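Phthiocerol/phenolphthiocerol synthesis polyketide synthase type I PpsC (Mycobacterium tuberculosis, PDB 5NJI) probably carries out the dehydration step of polyketide chain modification, its dehydratase domain here holding a C12:1 acyl-CoA. Local coordinates at residues F191-A205 with V227-R240. The protein carries 1 engineered substitution. Numbering follows the deposited sequence.
With 8Z2 (~{S}-[2-[3-[[(2~{R})-4-[[[(2~{R},3~{S},4~{R},5~{R})-5-(6-aminopurin-9-yl)-4-oxidanyl-3-phosphonooxy-oxolan-2-yl]methoxy-oxidanyl-phosphoryl]oxy-oxidanyl-phosphoryl]oxy-3,3-dimethyl-2-oxidanyl-butanoyl]amino]propanoylamino]ethyl] (~{E})-dodec-2-enethioate), chain B.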
ATOM      1  N   PHE A 191     -10.979   4.980  -4.033  1.00 14.79           N
ATOM      2  CA  PHE A 191      -9.562   5.104  -4.354  1.00 12.90           C
ATOM      3  C   PHE A 191      -9.246   6.281  -5.258  1.00 15.47           C
ATOM      4  O   PHE A 191      -8.084   6.469  -5.603  1.00 16.37           O
ATOM      5  CB  PHE A 191      -9.058   3.815  -5.022  1.00 14.64           C
ATOM      6  CG  PHE A 191      -8.872   2.666  -4.068  1.00 15.47           C
ATOM      7  CD1 PHE A 191      -9.942   1.898  -3.654  1.00 14.58           C
ATOM      8  CD2 PHE A 191      -7.609   2.365  -3.577  1.00 14.85           C
ATOM      9  CE1 PHE A 191      -9.778   0.854  -2.750  1.00 15.58           C
ATOM     10  CE2 PHE A 191      -7.430   1.313  -2.668  1.00 14.99           C
ATOM     11  CZ  PHE A 191      -8.512   0.549  -2.266  1.00 17.12           C
ATOM     12  N   GLN A 192     -10.243   7.065  -5.664  1.00 15.42           N
ATOM     13  CA  GLN A 192     -10.017   8.170  -6.595  1.00 15.60           C
ATOM     14  C   GLN A 192      -9.674   9.438  -5.814  1.00 17.32           C
ATOM     15  O   GLN A 192     -10.417  10.426  -5.775  1.00 19.19           O
ATOM     16  CB  GLN A 192     -11.237   8.357  -7.487  1.00 17.46           C
ATOM     17  CG  GLN A 192     -11.410   7.232  -8.520  1.00 23.35           C
ATOM     18  CD  GLN A 192     -12.750   7.293  -9.235  1.00 30.55           C
ATOM     19  OE1 GLN A 192     -13.379   8.346  -9.284  1.00 31.65           O
ATOM     20  NE2 GLN A 192     -13.205   6.157  -9.774  1.00 28.82           N
ATOM     21  N   GLY A 193      -8.498   9.396  -5.202  1.00 16.99           N
ATOM     22  CA  GLY A 193      -8.027  10.458  -4.341  1.00 17.44           C
ATOM     23  C   GLY A 193      -7.091  11.468  -4.963  1.00 18.79           C
ATOM     24  O   GLY A 193      -6.748  12.441  -4.300  1.00 18.38           O
ATOM     25  N   ILE A 194      -6.678  11.290  -6.207  1.00 17.51           N
ATOM     26  CA  ILE A 194      -5.856  12.302  -6.858  1.00 17.19           C
ATOM     27  C   ILE A 194      -6.785  13.375  -7.416  1.00 19.12           C
ATOM     28  O   ILE A 194      -7.622  13.100  -8.281  1.00 21.12           O
ATOM     29  CB  ILE A 194      -4.975  11.676  -7.944  1.00 16.34           C
ATOM     30  CG1 ILE A 194      -3.891  10.830  -7.256  1.00 21.73           C
ATOM     31  CG2 ILE A 194      -4.332  12.749  -8.791  1.00 18.14           C
ATOM     32  CD1 ILE A 194      -2.947  10.136  -8.167  1.00 32.34           C
ATOM     33  N   VAL A 195      -6.650  14.598  -6.910  1.00 19.46           N
ATOM     34  CA  VAL A 195      -7.535  15.688  -7.306  1.00 19.31           C
ATOM     35  C   VAL A 195      -6.794  16.822  -7.983  1.00 21.10           C
ATOM     36  O   VAL A 195      -7.444  17.726  -8.528  1.00 23.71           O
ATOM     37  CB  VAL A 195      -8.365  16.218  -6.117  1.00 24.84           C
ATOM     38  CG1 VAL A 195      -9.281  15.134  -5.648  1.00 26.74           C
ATOM     39  CG2 VAL A 195      -7.486  16.708  -4.980  1.00 23.98           C
ATOM     40  N   GLY A 196      -5.477  16.794  -7.987  1.00 21.59           N
ATOM     41  CA  GLY A 196      -4.691  17.696  -8.809  1.00 19.56           C
ATOM     42  C   GLY A 196      -3.402  17.001  -9.163  1.00 19.70           C
ATOM     43  O   GLY A 196      -2.905  16.168  -8.403  1.00 20.78           O
ATOM     44  N   LEU A 197      -2.856  17.338 -10.325  1.00 21.91           N
ATOM     45  CA  LEU A 197      -1.761  16.553 -10.855  1.00 18.22           C
ATOM     46  C   LEU A 197      -0.892  17.432 -11.738  1.00 22.14           C
ATOM     47  O   LEU A 197      -1.408  18.296 -12.447  1.00 26.45           O
ATOM     48  CB  LEU A 197      -2.328  15.349 -11.619  1.00 22.81           C
ATOM     49  CG  LEU A 197      -1.416  14.217 -12.058  1.00 22.56           C
ATOM     50  CD1 LEU A 197      -0.660  13.624 -10.870  1.00 21.53           C
ATOM     51  CD2 LEU A 197      -2.256  13.159 -12.731  1.00 24.04           C
ATOM     52  N   ALA A 198       0.421  17.214 -11.663  1.00 24.02           N
ATOM     53  CA  ALA A 198       1.401  17.890 -12.502  1.00 26.38           C
ATOM     54  C   ALA A 198       2.609  16.976 -12.642  1.00 22.22           C
ATOM     55  O   ALA A 198       2.793  16.042 -11.859  1.00 23.91           O
ATOM     56  CB  ALA A 198       1.802  19.247 -11.918  1.00 29.20           C
ATOM     57  N   VAL A 199       3.424  17.235 -13.661  1.00 23.68           N
ATOM     58  CA  VAL A 199       4.665  16.495 -13.866  1.00 25.12           C
ATOM     59  C   VAL A 199       5.756  17.495 -14.202  1.00 28.44           C
ATOM     60  O   VAL A 199       5.534  18.427 -14.980  1.00 29.71           O
ATOM     61  CB  VAL A 199       4.532  15.423 -14.963  1.00 26.47           C
ATOM     62  CG1 VAL A 199       4.208  16.049 -16.316  1.00 32.50           C
ATOM     63  CG2 VAL A 199       5.796  14.575 -15.047  1.00 25.51           C
ATOM     64  N   THR A 200       6.926  17.311 -13.599  1.00 29.86           N
ATOM     65  CA  THR A 200       8.028  18.237 -13.808  1.00 33.71           C
ATOM     66  C   THR A 200       8.755  17.919 -15.110  1.00 30.14           C
ATOM     67  O   THR A 200       8.520  16.902 -15.768  1.00 31.98           O
ATOM     68  CB  THR A 200       9.026  18.195 -12.642  1.00 31.97           C
ATOM     69  OG1 THR A 200       9.769  16.968 -12.684  1.00 31.73           O
ATOM     70  CG2 THR A 200       8.323  18.325 -11.302  1.00 35.03           C
ATOM     71  N   GLN A 201       9.664  18.827 -15.490  1.00 34.80           N
ATOM     72  CA  GLN A 201      10.466  18.597 -16.687  1.00 36.88           C
ATOM     73  C   GLN A 201      11.305  17.332 -16.544  1.00 39.98           C
ATOM     74  O   GLN A 201      11.528  16.611 -17.522  1.00 38.80           O
ATOM     75  CB  GLN A 201      11.363  19.808 -16.964  1.00 40.57           C
ATOM     76  CG  GLN A 201      10.616  21.126 -17.105  1.00 60.71           C
ATOM     77  CD  GLN A 201       9.519  21.069 -18.148  1.00 74.02           C
ATOM     78  OE1 GLN A 201       9.786  21.136 -19.347  1.00 82.72           O
ATOM     79  NE2 GLN A 201       8.277  20.939 -17.695  1.00 74.45           N
ATOM     80  N   ALA A 202      11.780  17.050 -15.329  1.00 36.42           N
ATOM     81  CA  ALA A 202      12.545  15.835 -15.070  1.00 35.01           C
ATOM     82  C   ALA A 202      11.673  14.587 -15.026  1.00 35.53           C
ATOM     83  O   ALA A 202      12.211  13.484 -14.885  1.00 35.99           O
ATOM     84  CB  ALA A 202      13.308  15.973 -13.754  1.00 35.11           C
ATOM     85  N   GLY A 203      10.354  14.732 -15.130  1.00 28.67           N
ATOM     86  CA  GLY A 203       9.447  13.599 -15.172  1.00 26.32           C
ATOM     87  C   GLY A 203       8.896  13.164 -13.833  1.00 24.00           C
ATOM     88  O   GLY A 203       8.305  12.079 -13.748  1.00 25.30           O
ATOM     89  N   VAL A 204       9.075  13.960 -12.794  1.00 24.74           N
ATOM     90  CA  VAL A 204       8.566  13.630 -11.469  1.00 21.86           C
ATOM     91  C   VAL A 204       7.109  14.065 -11.380  1.00 21.39           C
ATOM     92  O   VAL A 204       6.736  15.149 -11.842  1.00 26.15           O
ATOM     93  CB  VAL A 204       9.428  14.303 -10.387  1.00 23.02           C
ATOM     94  CG1 VAL A 204       8.929  13.976  -8.983  1.00 23.31           C
ATOM     95  CG2 VAL A 204      10.888  13.898 -10.543  1.00 29.44           C
ATOM     96  N   ALA A 205       6.270  13.210 -10.798  1.00 21.13           N
ATOM     97  CA  ALA A 205       4.854  13.508 -10.663  1.00 19.57           C
ATOM     98  C   ALA A 205       4.577  14.120  -9.304  1.00 19.86           C
ATOM     99  O   ALA A 205       5.113  13.677  -8.285  1.00 20.59           O
ATOM    100  CB  ALA A 205       4.004  12.244 -10.838  1.00 24.98           C
ATOM    101  N   VAL A 227      -5.863   2.687   1.597  1.00 13.69           N
ATOM    102  CA  VAL A 227      -6.415   3.403   0.423  1.00 13.92           C
ATOM    103  C   VAL A 227      -5.569   4.640   0.189  1.00 15.73           C
ATOM    104  O   VAL A 227      -5.221   5.025  -0.842  1.00 16.40           O
ATOM    105  CB  VAL A 227      -7.912   3.845   0.584  1.00 15.69           C
ATOM    106  CG1 VAL A 227      -8.398   4.614  -0.587  1.00 20.06           C
ATOM    107  CG2 VAL A 227      -8.755   2.638   0.935  1.00 15.39           C
ATOM    108  N   MET A 228      -5.235   5.299   1.283  1.00 14.41           N
ATOM    109  CA  MET A 228      -4.294   6.431   1.213  0.51 16.51           C
ATOM    110  C   MET A 228      -2.717   6.238   0.571  1.00 17.53           C
ATOM    111  O   MET A 228      -2.254   6.825  -0.277  1.00 17.03           O
ATOM    112  CB  MET A 228      -4.131   7.276   2.525  0.51 15.78           C
ATOM    113  CG  MET A 228      -3.538   8.634   2.332  0.51 19.22           C
ATOM    114  SD  MET A 228      -4.878   9.684   1.676  0.51 26.57           S
ATOM    115  CE  MET A 228      -4.361  11.329   1.971  0.51 20.19           C
ATOM    116  N   MET A 229      -2.222   5.091   1.038  1.00 15.52           N
ATOM    117  CA  MET A 229      -0.983   4.579   0.506  1.00 15.35           C
ATOM    118  C   MET A 229      -1.194   4.280  -1.014  1.00 17.01           C
ATOM    119  O   MET A 229      -0.405   4.623  -1.788  1.00 17.04           O
ATOM    120  CB  MET A 229      -0.426   3.315   1.186  1.00 13.68           C
ATOM    121  CG  MET A 229       0.836   2.800   0.546  1.00 17.76           C
ATOM    122  SD  MET A 229       1.492   1.546   1.624  1.00 24.60           S
ATOM    123  CE  MET A 229       2.807   0.941   0.630  1.00 20.92           C
ATOM    124  N   ASP A 230      -2.280   3.595  -1.388  1.00 12.65           N
ATOM    125  CA  ASP A 230      -2.487   3.330  -2.798  1.00 13.35           C
ATOM    126  C   ASP A 230      -2.598   4.626  -3.592  1.00 15.93           C
ATOM    127  O   ASP A 230      -2.045   4.724  -4.692  1.00 15.72           O
ATOM    128  CB  ASP A 230      -3.735   2.470  -3.016  1.00 13.20           C
ATOM    129  CG  ASP A 230      -3.829   1.970  -4.451  1.00 15.55           C
ATOM    130  OD1 ASP A 230      -3.097   1.008  -4.784  1.00 21.52           O
ATOM    131  OD2 ASP A 230      -4.592   2.556  -5.257  1.00 19.15           O
ATOM    132  N   ILE A 231      -3.328   5.618  -3.062  1.00 15.02           N
ATOM    133  CA  ILE A 231      -3.468   6.908  -3.738  1.00 13.18           C
ATOM    134  C   ILE A 231      -2.103   7.537  -3.947  1.00 15.62           C
ATOM    135  O   ILE A 231      -1.786   8.036  -5.033  1.00 16.02           O
ATOM    136  CB  ILE A 231      -4.409   7.833  -2.936  1.00 14.81           C
ATOM    137  CG1 ILE A 231      -5.854   7.355  -3.029  1.00 17.82           C
ATOM    138  CG2 ILE A 231      -4.314   9.291  -3.433  1.00 16.48           C
ATOM    139  CD1 ILE A 231      -6.748   7.901  -1.897  1.00 18.58           C
ATOM    140  N   ALA A 232      -1.252   7.485  -2.928  1.00 16.12           N
ATOM    141  CA  ALA A 232       0.111   7.984  -3.100  1.00 18.23           C
ATOM    142  C   ALA A 232       0.839   7.258  -4.230  1.00 16.05           C
ATOM    143  O   ALA A 232       1.516   7.892  -5.043  1.00 19.14           O
ATOM    144  CB  ALA A 232       0.893   7.851  -1.796  1.00 18.63           C
ATOM    145  N   LEU A 233       0.705   5.932  -4.311  1.00 16.94           N
ATOM    146  CA  LEU A 233       1.356   5.158  -5.374  1.00 15.20           C
ATOM    147  C   LEU A 233       0.819   5.488  -6.760  1.00 18.23           C
ATOM    148  O   LEU A 233       1.556   5.389  -7.744  1.00 18.60           O
ATOM    149  CB  LEU A 233       1.172   3.659  -5.123  1.00 17.45           C
ATOM    150  CG  LEU A 233       1.759   3.092  -3.833  1.00 20.78           C
ATOM    151  CD1 LEU A 233       1.386   1.622  -3.721  1.00 22.02           C
ATOM    152  CD2 LEU A 233       3.276   3.280  -3.804  1.00 22.02           C
ATOM    153  N   GLN A 234      -0.463   5.851  -6.863  1.00 15.99           N
ATOM    154  CA  GLN A 234      -1.060   6.167  -8.150  1.00 13.69           C
ATOM    155  C   GLN A 234      -0.315   7.292  -8.844  1.00 14.69           C
ATOM    156  O   GLN A 234      -0.356   7.383 -10.072  1.00 18.64           O
ATOM    157  CB  GLN A 234      -2.514   6.570  -7.970  1.00 15.23           C
ATOM    158  CG  GLN A 234      -3.449   5.457  -7.565  1.00 15.01           C
ATOM    159  CD  GLN A 234      -4.784   6.010  -7.129  1.00 17.75           C
ATOM    160  OE1 GLN A 234      -5.121   7.145  -7.435  1.00 17.49           O
ATOM    161  NE2 GLN A 234      -5.544   5.218  -6.373  1.00 19.11           N
ATOM    162  N   THR A 235       0.358   8.149  -8.073  1.00 17.09           N
ATOM    163  CA  THR A 235       1.117   9.257  -8.645  1.00 19.97           C
ATOM    164  C   THR A 235       2.164   8.761  -9.628  1.00 18.67           C
ATOM    165  O   THR A 235       2.532   9.483 -10.561  1.00 20.67           O
ATOM    166  CB  THR A 235       1.796  10.058  -7.533  1.00 20.76           C
ATOM    167  OG1 THR A 235       2.828   9.273  -6.948  1.00 22.34           O
ATOM    168  CG2 THR A 235       0.838  10.439  -6.452  1.00 18.35           C
ATOM    169  N   LEU A 236       2.664   7.538  -9.432  1.00 17.04           N
ATOM    170  CA  LEU A 236       3.688   6.997 -10.314  1.00 17.22           C
ATOM    171  C   LEU A 236       3.169   6.832 -11.729  1.00 19.73           C
ATOM    172  O   LEU A 236       3.965   6.852 -12.673  1.00 19.86           O
ATOM    173  CB  LEU A 236       4.186   5.662  -9.774  1.00 19.31           C
ATOM    174  CG  LEU A 236       4.891   5.777  -8.425  1.00 20.89           C
ATOM    175  CD1 LEU A 236       5.165   4.375  -7.888  1.00 21.30           C
ATOM    176  CD2 LEU A 236       6.190   6.594  -8.493  1.00 26.25           C
ATOM    177  N   GLY A 237       1.850   6.737 -11.890  1.00 19.62           N
ATOM    178  CA  GLY A 237       1.224   6.633 -13.192  1.00 21.07           C
ATOM    179  C   GLY A 237       1.312   7.890 -14.025  1.00 23.33           C
ATOM    180  O   GLY A 237       1.005   7.839 -15.220  1.00 22.23           O
ATOM    181  N   ALA A 238       1.705   9.008 -13.430  1.00 19.63           N
ATOM    182  CA  ALA A 238       1.813  10.266 -14.157  1.00 22.13           C
ATOM    183  C   ALA A 238       3.250  10.649 -14.457  1.00 21.00           C
ATOM    184  O   ALA A 238       3.477  11.702 -15.057  1.00 23.96           O
ATOM    185  CB  ALA A 238       1.135  11.391 -13.376  1.00 21.00           C
ATOM    186  N   THR A 239       4.223   9.829 -14.069  1.00 22.03           N
ATOM    187  CA  THR A 239       5.612  10.127 -14.380  1.00 24.66           C
ATOM    188  C   THR A 239       5.874   9.985 -15.879  1.00 26.58           C
ATOM    189  O   THR A 239       5.127   9.344 -16.612  1.00 23.40           O
ATOM    190  CB  THR A 239       6.558   9.195 -13.626  1.00 19.36           C
ATOM    191  OG1 THR A 239       6.243   7.843 -13.960  1.00 20.19           O
ATOM    192  CG2 THR A 239       6.455   9.432 -12.110  1.00 19.00           C
ATOM    193  N   ARG A 240       6.976  10.591 -16.328  1.00 22.91           N
ATOM    194  CA  ARG A 240       7.360  10.453 -17.729  1.00 26.24           C
ATOM    195  C   ARG A 240       7.546   8.991 -18.110  1.00 23.83           C
ATOM    196  O   ARG A 240       7.103   8.561 -19.179  1.00 27.44           O
ATOM    197  CB  ARG A 240       8.635  11.243 -18.017  1.00 30.06           C
ATOM    198  CG  ARG A 240       9.013  11.234 -19.506  1.00 40.29           C
ATOM    199  CD  ARG A 240       9.800  12.472 -19.910  1.00 48.59           C
ATOM    200  NE  ARG A 240      10.910  12.744 -19.005  1.00 59.05           N
ATOM    201  CZ  ARG A 240      11.893  13.600 -19.260  1.00 71.31           C
ATOM    202  NH1 ARG A 240      11.920  14.269 -20.405  1.00 87.56           N
ATOM    203  NH2 ARG A 240      12.857  13.782 -18.371  1.00 65.96           N
TER
HETATM  204  C2  8Z2 B1301      10.373 -15.916  -2.316  0.50 53.43           C
HETATM  205  C4  8Z2 B1301       9.464 -16.450  -4.407  0.50 57.37           C
HETATM  206  C5  8Z2 B1301       9.344 -17.701  -4.029  0.50 57.94           C
HETATM  207  C6  8Z2 B1301       9.737 -18.088  -2.841  0.50 57.29           C
HETATM  208  C8  8Z2 B1301       8.620 -17.605  -6.013  0.50 58.45           C
HETATM  209  C10 8Z2 B1301       1.684   2.668 -13.042  0.50 35.01           C
HETATM  210  C11 8Z2 B1301       2.940   3.019 -13.732  0.50 36.48           C
HETATM  211  C12 8Z2 B1301       2.948   2.469 -15.106  0.50 36.53           C
HETATM  212  N9  8Z2 B1301       8.957 -16.380  -5.621  0.50 58.52           N
HETATM  213  N7  8Z2 B1301       8.806 -18.389  -5.003  0.50 59.24           N
HETATM  214  N3  8Z2 B1301       9.977 -15.532  -3.568  0.50 55.89           N
HETATM  215  N1  8Z2 B1301      10.259 -17.231  -1.964  0.50 54.03           N
HETATM  216  N6  8Z2 B1301       9.559 -19.364  -2.607  0.50 57.77           N
HETATM  217  C1' 8Z2 B1301       9.149 -14.835  -6.001  0.50 53.96           C
HETATM  218  C2' 8Z2 B1301      10.569 -14.876  -6.425  0.50 49.35           C
HETATM  219  O2' 8Z2 B1301      11.012 -13.732  -5.707  0.50 53.59           O
HETATM  220  C3' 8Z2 B1301      10.449 -14.807  -8.034  0.50 46.77           C
HETATM  221  O3' 8Z2 B1301      11.680 -15.328  -8.613  0.50 52.85           O
HETATM  222  C4' 8Z2 B1301       9.718 -13.305  -8.001  0.50 46.71           C
HETATM  223  O4' 8Z2 B1301       8.664 -13.663  -6.992  0.50 53.99           O
HETATM  224  C5' 8Z2 B1301       8.998 -12.606  -9.144  0.50 40.71           C
HETATM  225  O5' 8Z2 B1301       7.890 -13.250  -9.648  0.50 48.08           O
HETATM  226  P1  8Z2 B1301       7.829 -14.616 -10.210  0.50 62.31           P
HETATM  227  O11 8Z2 B1301       7.541 -15.330  -8.972  0.50 61.73           O
HETATM  228  O12 8Z2 B1301       9.099 -15.231 -10.673  0.50 61.97           O
HETATM  229  O6  8Z2 B1301       6.602 -14.826 -11.378  0.50 64.22           O
HETATM  230  P2  8Z2 B1301       5.254 -15.630 -11.002  0.50 69.04           P
HETATM  231  O21 8Z2 B1301       5.381 -16.483  -9.670  0.50 67.93           O
HETATM  232  O22 8Z2 B1301       4.522 -16.496 -11.833  0.50 71.64           O
HETATM  233  O7  8Z2 B1301       4.388 -14.258 -10.802  0.50 61.85           O
HETATM  234  CPA 8Z2 B1301       4.727 -12.910 -11.169  0.50 44.02           C
HETATM  235  CPB 8Z2 B1301       3.494 -12.086 -10.711  0.50 34.59           C
HETATM  236  CP8 8Z2 B1301       3.306 -12.370  -9.210  0.50 29.44           C
HETATM  237  CP7 8Z2 B1301       3.674 -10.619 -10.931  0.50 32.29           C
HETATM  238  CP9 8Z2 B1301       2.277 -12.566 -11.493  0.50 31.88           C
HETATM  239  OP3 8Z2 B1301       4.465 -11.955  -8.603  0.50 30.04           O
HETATM  240  CP6 8Z2 B1301       2.090 -11.658  -8.560  0.50 25.44           C
HETATM  241  OP2 8Z2 B1301       1.011 -11.908  -8.960  0.50 27.17           O
HETATM  242  NP2 8Z2 B1301       2.303 -10.948  -7.462  0.50 22.38           N
HETATM  243  CP5 8Z2 B1301       1.297 -10.270  -6.675  0.50 20.72           C
HETATM  244  CP4 8Z2 B1301       1.169  -8.831  -7.138  0.50 16.42           C
HETATM  245  CP3 8Z2 B1301       0.078  -8.148  -6.283  0.50 18.20           C
HETATM  246  OP1 8Z2 B1301      -0.762  -8.798  -5.760  0.50 20.92           O
HETATM  247  NP1 8Z2 B1301       0.107  -6.842  -6.176  0.50 17.99           N
HETATM  248  CP2 8Z2 B1301      -0.827  -6.113  -5.373  0.50 17.62           C
HETATM  249  CP1 8Z2 B1301      -2.152  -5.989  -6.037  0.50 17.99           C
HETATM  250  S   8Z2 B1301      -2.050  -4.942  -7.521  0.50 22.64           S
HETATM  251  P3  8Z2 B1301      12.012 -17.010  -8.213  0.50 59.87           P
HETATM  252  O31 8Z2 B1301      10.481 -17.700  -8.395  0.50 63.10           O
HETATM  253  O32 8Z2 B1301      12.278 -17.334  -6.872  0.50 51.46           O
HETATM  254  O33 8Z2 B1301      12.941 -17.800  -9.028  0.50 73.25           O
HETATM  255  CA1 8Z2 B1301      -1.910  -3.543  -6.910  0.50 23.87           C
HETATM  256  CA2 8Z2 B1301      -1.853  -2.426  -7.885  0.50 23.11           C
HETATM  257  OA1 8Z2 B1301      -1.851  -3.232  -5.763  0.50 21.70           O
HETATM  258  CA3 8Z2 B1301      -1.666  -1.061  -7.351  0.50 25.56           C
HETATM  259  CA4 8Z2 B1301      -1.563   0.036  -8.329  0.50 34.37           C
HETATM  260  CA5 8Z2 B1301      -1.124   1.341  -7.716  0.50 36.34           C
HETATM  261  CA6 8Z2 B1301      -0.981   2.405  -8.794  0.50 40.39           C
HETATM  262  CA7 8Z2 B1301       0.326   2.220  -9.599  0.50 41.97           C
HETATM  263  CA8 8Z2 B1301       0.297   2.930 -10.937  0.50 41.15           C
HETATM  264  CA9 8Z2 B1301       1.685   3.077 -11.617  0.50 38.89           C
HETATM  265  O   HOH W   1      11.844  10.941 -16.276  1.00 37.84           O
HETATM  266  O   HOH W   2      14.651  12.654 -15.968  1.00 50.94           O
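Both amide hydrogens of Q234 are used: NE2 donates to the backbone O of F191 at 2.9 Å, with an N-H...O angle of 169°, and to D230 OD2 at 3.0 Å. The first acceptor lies in the amide plane; the carboxylate oxygen is met on its anti side. Since Q234 OE1 is hydrogen-bonded to Y177 OH, the whole amide is fixed in rotation. Q234 thus lines the acyl chain and also holds D230 OD2, which has a weak hydrogen bond to H187 NE2 as well; D230 OD1 sits 3.5 Å from CA5 of the acyl chain. The carboxylate stands nearly upright to the F191 ring, their planes 85° apart. With V227 chi1 at 177°, CG1 points away from the backbone N and lies over one face of the F191 ring, 4.0 Å from the centroid, a CH-pi contact.

One turn on, I231 CD1 packs directly on the G193 backbone, 3.8 Å from G193 CA, where there is no side chain. I194 and Q234 run past each other in opposite directions, bringing I194 CD1 to 3.6 Å from Q234 CB. In this way helix 226-234 lies along the concave side of the antiparallel strands, consistent with the double-hotdog fold of polyketide synthase dehydratases, with D230, L233, Q234 and G237 contributing to the acyl-CoA pocket.

Past the helix, the A238 methyl fits against the branched end of L197, with CD1 3.8 Å from A238 CB. At the type I turn T200-G203, R240 N donates to G203 O at 3.3 Å, while T239 OG1, at the N-cap, accepts from A242 N. The R240 guanidinium lies with one face toward Q201 O, a contact whose poor angle rules out a hydrogen bond; NE and NH2 each donate a weak bond to one of two waters, both of which donate to A202 O.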